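Local structure of filamentous hemagglutinin (Bordetella pertussis, 1RWR) at residues 99-104 and 120-125; 32-37 and 74-79. The protein serves as an adhesin exported by two-partner secretion through an amino-terminal secretion domain, a right-handed parallel beta-helix that probably engages the export partner. One frame throughout, in Å; residues are numbered along the deposited sequence.

How the contacts relate
Contacts 1 and 2 join four strands that lie next to one another in a single parallel sheet, one long wall of the beta-helix, in the order 32-37, 74-79, 99-104, 120-125. Their centres are about 10 Å apart, and the seam between them is itself continuous sheet: Ile76 N lies 2.8 Å from Asp100 O and Ala78 N lies 2.9 Å from Ile102 O, both probable hydrogen bonds. Side chains cross the seam too, with CG2 of Ile102 packed 3.6 Å from CD1 of Leu77. Contact 2 includes one of the two outermost strands of the sheet, and its centre lies about 14 Å from the centre of the chain, against about 6 Å for contact 1.

Contact 1. Residues 99-104 and 120-125; sequences ADLIIA and SNLTLT
Asp100 and Asn121 stand side by side on one face of this parallel strand pair, pointing the same way, with the carboxylate and amide planes turned 58° apart. ND2 of Asn121 gives a hydrogen bond of 2.8 Å to OD1 of Asp100, reaching it on the syn side but well out of the carboxylate plane, while the oxygen lies close to the plane of the amide. Both side chains have CG beside their own backbone N (chi1 -70° and -61°), which sets the two groups next to each other. Each has a further partner: OD1 of Asn121 accepts from Tyr159 N, and OD2 of Asp100 takes a weak bond from His195.

The same face carries a tight touch farther on, where CG2 of Thr125 presses to 3.5 Å from CB of Ala104; OG1 of Thr125 bonds to Val163 O. On the other face the contact is wholly apolar. Leu122 brings CD1 across to 3.7 Å from CB of Leu101, and CD2 of Leu124 rests equally against CB and CG1 of Ile103, 3.9 Å from CB. Beneath these side chains the backbones exchange regular parallel bonds, such as Thr123 N to Leu101 O at 2.9 Å.

Leu101 and Leu122 both pack on Leu92 of strand 91-96, which belongs to another sheet of the beta-helix. Within their own sheet, strand 99-104 is bonded along its other edge to strand 75-80, and 119-125 has strand 159-164 beside it on the far side, whose Phe160 touches Leu122 and Leu124.

Contact 2. Residues 32-37 and 74-79; sequences SHNKFQ and SAILAE
A histidine and a lysine on one strand, His33 and Lys35, converge on a single carboxylate oxygen of the next, OE1 of Glu79. NE2 of His33 donates at 2.7 Å, with the oxygen in the ring plane, and ring and carboxylate are nearly coplanar, 26° apart. NZ of Lys35 makes a longer salt bridge of 3.2 Å, coming from above the carboxylate plane; a bend at the last torsion (chi4 -84°) brings the ammonium back over it. Arg128 bridges the other oxygen, OE2, so both oxygens of this buried acid have partners, and the nearby lysine and arginine would be expected to stabilise its negative charge. CD2 of Leu77 lies over one face of the His33 ring as a CH-pi contact, 3.7 Å from the centroid.

Asn34 points to the opposite face of the sheet. Its ND2 bonds to Leu77 O at 3.1 Å and to OG of Ser32, two residues back on the same strand, at 2.9 Å; that hydroxyl is also hydrogen-bonded to Ala24 O. Leu77 O also accepts from Asn34 N and is thus gripped twice by one residue. OD1 of Asn34 is held by Thr9 and by Ala24 N. Farther along, CE2 of Phe36 meets CB of Ala78 at 3.8 Å, and the Phe36 ring packs edge-to-face with that of Phe39.

Parallel strands in matching register, stacked as successive rungs with aligned side chains on each face, are the hallmark of the beta-helix; here the pair forms the first rungs of this sheet in the secretion domain.

Contact 1. Residues 99-104 and 120-125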
loop_
_atom_site.group_PDB
_atom_site.type_symbol
_atom_site.label_atom_id
_atom_site.label_comp_id
_atom_site.label_asym_id
_atom_site.label_seq_id
_atom_site.Cartn_x
_atom_site.Cartn_y
_atom_site.Cartn_z
ATOM N N ALA A 99 -6.571 -1.503 13.383
ATOM C CA ALA A 99 -7.083 -2.320 12.277
ATOM C C ALA A 99 -6.187 -2.210 11.051
ATOM O O ALA A 99 -5.407 -1.267 10.923
ATOM C CB ALA A 99 -8.477 -1.869 11.920
ATOM N N ASP A 100 -6.265 -3.196 10.167
ATOM C CA ASP A 100 -5.702 -3.069 8.829
ATOM C C ASP A 100 -6.427 -1.963 8.054
ATOM O O ASP A 100 -7.630 -1.751 8.217
ATOM C CB ASP A 100 -5.883 -4.370 8.020
ATOM C CG ASP A 100 -5.012 -5.526 8.517
ATOM O OD1 ASP A 100 -4.044 -5.326 9.288
ATOM O OD2 ASP A 100 -5.264 -6.690 8.157
ATOM N N LEU A 101 -5.667 -1.223 7.261
ATOM C CA LEU A 101 -6.205 -0.223 6.352
ATOM C C LEU A 101 -5.939 -0.677 4.931
ATOM O O LEU A 101 -4.819 -1.048 4.586
ATOM C CB LEU A 101 -5.566 1.171 6.565
ATOM C CG LEU A 101 -5.845 1.851 7.905
ATOM C CD1 LEU A 101 -5.040 3.155 7.955
ATOM C CD2 LEU A 101 -7.339 2.127 8.092
ATOM N N ILE A 102 -6.973 -0.612 4.108
ATOM C CA ILE A 102 -6.878 -0.882 2.674
ATOM C C ILE A 102 -7.554 0.264 1.972
ATOM O O ILE A 102 -8.743 0.533 2.219
ATOM C CB ILE A 102 -7.600 -2.212 2.288
ATOM C CG1 ILE A 102 -7.118 -3.415 3.099
ATOM C CG2 ILE A 102 -7.399 -2.477 0.823
ATOM C CD1 ILE A 102 -7.778 -3.591 4.426
ATOM N N ILE A 103 -6.806 0.931 1.096
ATOM C CA ILE A 103 -7.317 2.014 0.263
ATOM C C ILE A 103 -7.263 1.540 -1.192
ATOM O O ILE A 103 -6.212 1.266 -1.725
ATOM C CB ILE A 103 -6.508 3.324 0.440
ATOM C CG1 ILE A 103 -6.306 3.734 1.920
ATOM C CG2 ILE A 103 -7.201 4.470 -0.367
ATOM C CD1 ILE A 103 -7.502 3.934 2.644
ATOM N N ALA A 104 -8.416 1.426 -1.823
ATOM C CA ALA A 104 -8.549 0.873 -3.178
ATOM C C ALA A 104 -9.182 1.872 -4.119
ATOM O O ALA A 104 -10.327 2.311 -3.923
ATOM C CB ALA A 104 -9.370 -0.415 -3.141
ATOM N N SER A 120 -2.670 -1.480 11.910
ATOM C CA SER A 120 -1.885 -2.686 11.999
ATOM C C SER A 120 -0.967 -2.860 10.811
ATOM O O SER A 120 0.153 -3.320 10.948
ATOM C CB SER A 120 -2.834 -3.894 12.031
ATOM O OG SER A 120 -3.895 -3.628 12.888
ATOM N N ASN A 121 -1.528 -2.588 9.641
ATOM C CA ASN A 121 -0.895 -2.787 8.325
ATOM C C ASN A 121 -1.587 -1.840 7.357
ATOM O O ASN A 121 -2.709 -1.381 7.622
ATOM C CB ASN A 121 -1.090 -4.211 7.811
ATOM C CG ASN A 121 -0.486 -5.258 8.723
ATOM O OD1 ASN A 121 0.729 -5.334 8.836
ATOM N ND2 ASN A 121 -1.338 -6.054 9.415
ATOM N N LEU A 122 -0.955 -1.557 6.228
ATOM C CA LEU A 122 -1.516 -0.659 5.212
ATOM C C LEU A 122 -1.313 -1.212 3.826
ATOM O O LEU A 122 -0.183 -1.551 3.466
ATOM C CB LEU A 122 -0.848 0.730 5.258
ATOM C CG LEU A 122 -1.262 1.790 4.246
ATOM C CD1 LEU A 122 -2.758 2.143 4.297
ATOM C CD2 LEU A 122 -0.530 3.034 4.452
ATOM N N THR A 123 -2.393 -1.297 3.046
ATOM C CA THR A 123 -2.359 -1.666 1.635
ATOM C C THR A 123 -2.950 -0.543 0.788
ATOM O O THR A 123 -4.071 -0.059 1.074
ATOM C CB THR A 123 -3.211 -2.896 1.450
ATOM O OG1 THR A 123 -2.785 -3.925 2.373
ATOM C CG2 THR A 123 -3.153 -3.453 0.036
ATOM N N LEU A 124 -2.199 -0.120 -0.237
ATOM C CA LEU A 124 -2.649 0.847 -1.228
ATOM C C LEU A 124 -2.779 0.107 -2.530
ATOM O O LEU A 124 -1.823 -0.536 -2.979
ATOM C CB LEU A 124 -1.641 1.973 -1.373
ATOM C CG LEU A 124 -1.347 2.730 -0.092
ATOM C CD1 LEU A 124 -0.377 3.898 -0.424
ATOM C CD2 LEU A 124 -2.651 3.224 0.559
ATOM N N THR A 125 -3.956 0.153 -3.134
ATOM C CA THR A 125 -4.209 -0.689 -4.292
ATOM C C THR A 125 -5.056 0.012 -5.349
ATOM O O THR A 125 -5.909 0.844 -5.038
ATOM C CB THR A 125 -4.813 -2.081 -3.847
ATOM O OG1 THR A 125 -4.875 -2.948 -4.978
ATOM C CG2 THR A 125 -6.241 -1.928 -3.372
#

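Contact 2. Residues 32-37 and 74-79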
loop_
_atom_site.group_PDB
_atom_site.type_symbol
_atom_site.label_atom_id
_atom_site.label_comp_id
_atom_site.label_asym_id
_atom_site.label_seq_id
_atom_site.Cartn_x
_atom_site.Cartn_y
_atom_site.Cartn_z
ATOM N N SER A 32 -14.823 -3.712 7.567
ATOM C CA SER A 32 -15.689 -2.574 7.353
ATOM C C SER A 32 -15.446 -2.114 5.916
ATOM O O SER A 32 -14.347 -1.669 5.594
ATOM C CB SER A 32 -15.354 -1.466 8.332
ATOM O OG SER A 32 -16.066 -0.264 8.042
ATOM N N HIS A 33 -16.464 -2.260 5.066
ATOM C CA HIS A 33 -16.373 -1.946 3.645
ATOM C C HIS A 33 -17.030 -0.591 3.412
ATOM O O HIS A 33 -18.245 -0.430 3.536
ATOM C CB HIS A 33 -17.032 -3.066 2.826
ATOM C CG HIS A 33 -16.784 -2.970 1.362
ATOM N ND1 HIS A 33 -17.045 -4.004 0.492
ATOM C CD2 HIS A 33 -16.308 -1.945 0.607
ATOM C CE1 HIS A 33 -16.722 -3.632 -0.734
ATOM N NE2 HIS A 33 -16.270 -2.385 -0.694
ATOM N N ASN A 34 -16.203 0.408 3.122
ATOM C CA ASN A 34 -16.644 1.769 2.968
ATOM C C ASN A 34 -16.473 2.197 1.522
ATOM O O ASN A 34 -15.358 2.162 0.998
ATOM C CB ASN A 34 -15.806 2.661 3.850
ATOM C CG ASN A 34 -15.949 2.302 5.301
ATOM O OD1 ASN A 34 -16.933 2.726 5.924
ATOM N ND2 ASN A 34 -15.069 1.392 5.818
ATOM N N LYS A 35 -17.572 2.530 0.865
ATOM C CA LYS A 35 -17.527 3.010 -0.521
ATOM C C LYS A 35 -17.577 4.505 -0.505
ATOM O O LYS A 35 -18.287 5.108 0.307
ATOM C CB LYS A 35 -18.668 2.428 -1.357
ATOM C CG LYS A 35 -18.463 0.936 -1.687
ATOM C CD LYS A 35 -19.687 0.352 -2.340
ATOM C CE LYS A 35 -19.513 -1.118 -2.628
ATOM N NZ LYS A 35 -18.798 -1.331 -3.944
ATOM N N PHE A 36 -16.812 5.105 -1.403
ATOM C CA PHE A 36 -16.714 6.540 -1.570
ATOM C C PHE A 36 -16.810 6.906 -3.031
ATOM O O PHE A 36 -16.212 6.249 -3.886
ATOM C CB PHE A 36 -15.340 7.026 -1.117
ATOM C CG PHE A 36 -15.109 6.946 0.354
ATOM C CD1 PHE A 36 -15.352 8.037 1.158
ATOM C CD2 PHE A 36 -14.656 5.759 0.940
ATOM C CE1 PHE A 36 -15.138 7.977 2.540
ATOM C CE2 PHE A 36 -14.431 5.720 2.311
ATOM C CZ PHE A 36 -14.676 6.823 3.098
ATOM N N GLN A 37 -17.542 7.975 -3.310
ATOM C CA GLN A 37 -17.504 8.600 -4.631
ATOM C C GLN A 37 -16.128 9.237 -4.888
ATOM O O GLN A 37 -15.593 9.124 -6.009
ATOM C CB GLN A 37 -18.594 9.664 -4.713
ATOM C CG GLN A 37 -18.919 10.112 -6.104
ATOM C CD GLN A 37 -18.360 11.471 -6.419
ATOM O OE1 GLN A 37 -18.486 12.416 -5.618
ATOM N NE2 GLN A 37 -17.732 11.592 -7.591
ATOM N N SER A 74 -11.688 -5.223 12.317
ATOM C CA SER A 74 -10.288 -5.655 12.182
ATOM C C SER A 74 -9.603 -5.200 10.877
ATOM O O SER A 74 -8.390 -5.149 10.828
ATOM C CB SER A 74 -10.153 -7.163 12.406
ATOM O OG SER A 74 -11.025 -7.854 11.575
ATOM N N ALA A 75 -10.378 -4.816 9.861
ATOM C CA ALA A 75 -9.860 -4.318 8.583
ATOM C C ALA A 75 -10.835 -3.252 8.109
ATOM O O ALA A 75 -12.034 -3.447 8.150
ATOM C CB ALA A 75 -9.765 -5.429 7.547
ATOM N N ILE A 76 -10.302 -2.122 7.677
ATOM C CA ILE A 76 -11.090 -1.020 7.187
ATOM C C ILE A 76 -10.670 -0.819 5.727
ATOM O O ILE A 76 -9.519 -0.516 5.434
ATOM C CB ILE A 76 -10.794 0.258 8.028
ATOM C CG1 ILE A 76 -11.255 0.090 9.506
ATOM C CG2 ILE A 76 -11.517 1.471 7.426
ATOM C CD1 ILE A 76 -10.681 1.104 10.473
ATOM N N LEU A 77 -11.622 -1.060 4.825
ATOM C CA LEU A 77 -11.471 -0.863 3.417
ATOM C C LEU A 77 -12.211 0.400 2.996
ATOM O O LEU A 77 -13.400 0.557 3.299
ATOM C CB LEU A 77 -12.151 -2.025 2.720
ATOM C CG LEU A 77 -12.285 -1.990 1.204
ATOM C CD1 LEU A 77 -10.940 -1.908 0.469
ATOM C CD2 LEU A 77 -13.028 -3.260 0.799
ATOM N N ALA A 78 -11.507 1.281 2.312
ATOM C CA ALA A 78 -12.057 2.446 1.672
ATOM C C ALA A 78 -11.896 2.204 0.185
ATOM O O ALA A 78 -10.766 2.124 -0.293
ATOM C CB ALA A 78 -11.259 3.727 2.083
ATOM N N GLU A 79 -13.006 2.068 -0.531
ATOM C CA GLU A 79 -13.024 1.785 -1.967
ATOM C C GLU A 79 -13.669 2.932 -2.706
ATOM O O GLU A 79 -14.778 3.315 -2.368
ATOM C CB GLU A 79 -13.888 0.540 -2.240
ATOM C CG GLU A 79 -13.949 0.172 -3.705
ATOM C CD GLU A 79 -15.009 -0.869 -4.050
ATOM O OE1 GLU A 79 -15.651 -1.401 -3.143
ATOM O OE2 GLU A 79 -15.145 -1.221 -5.250
#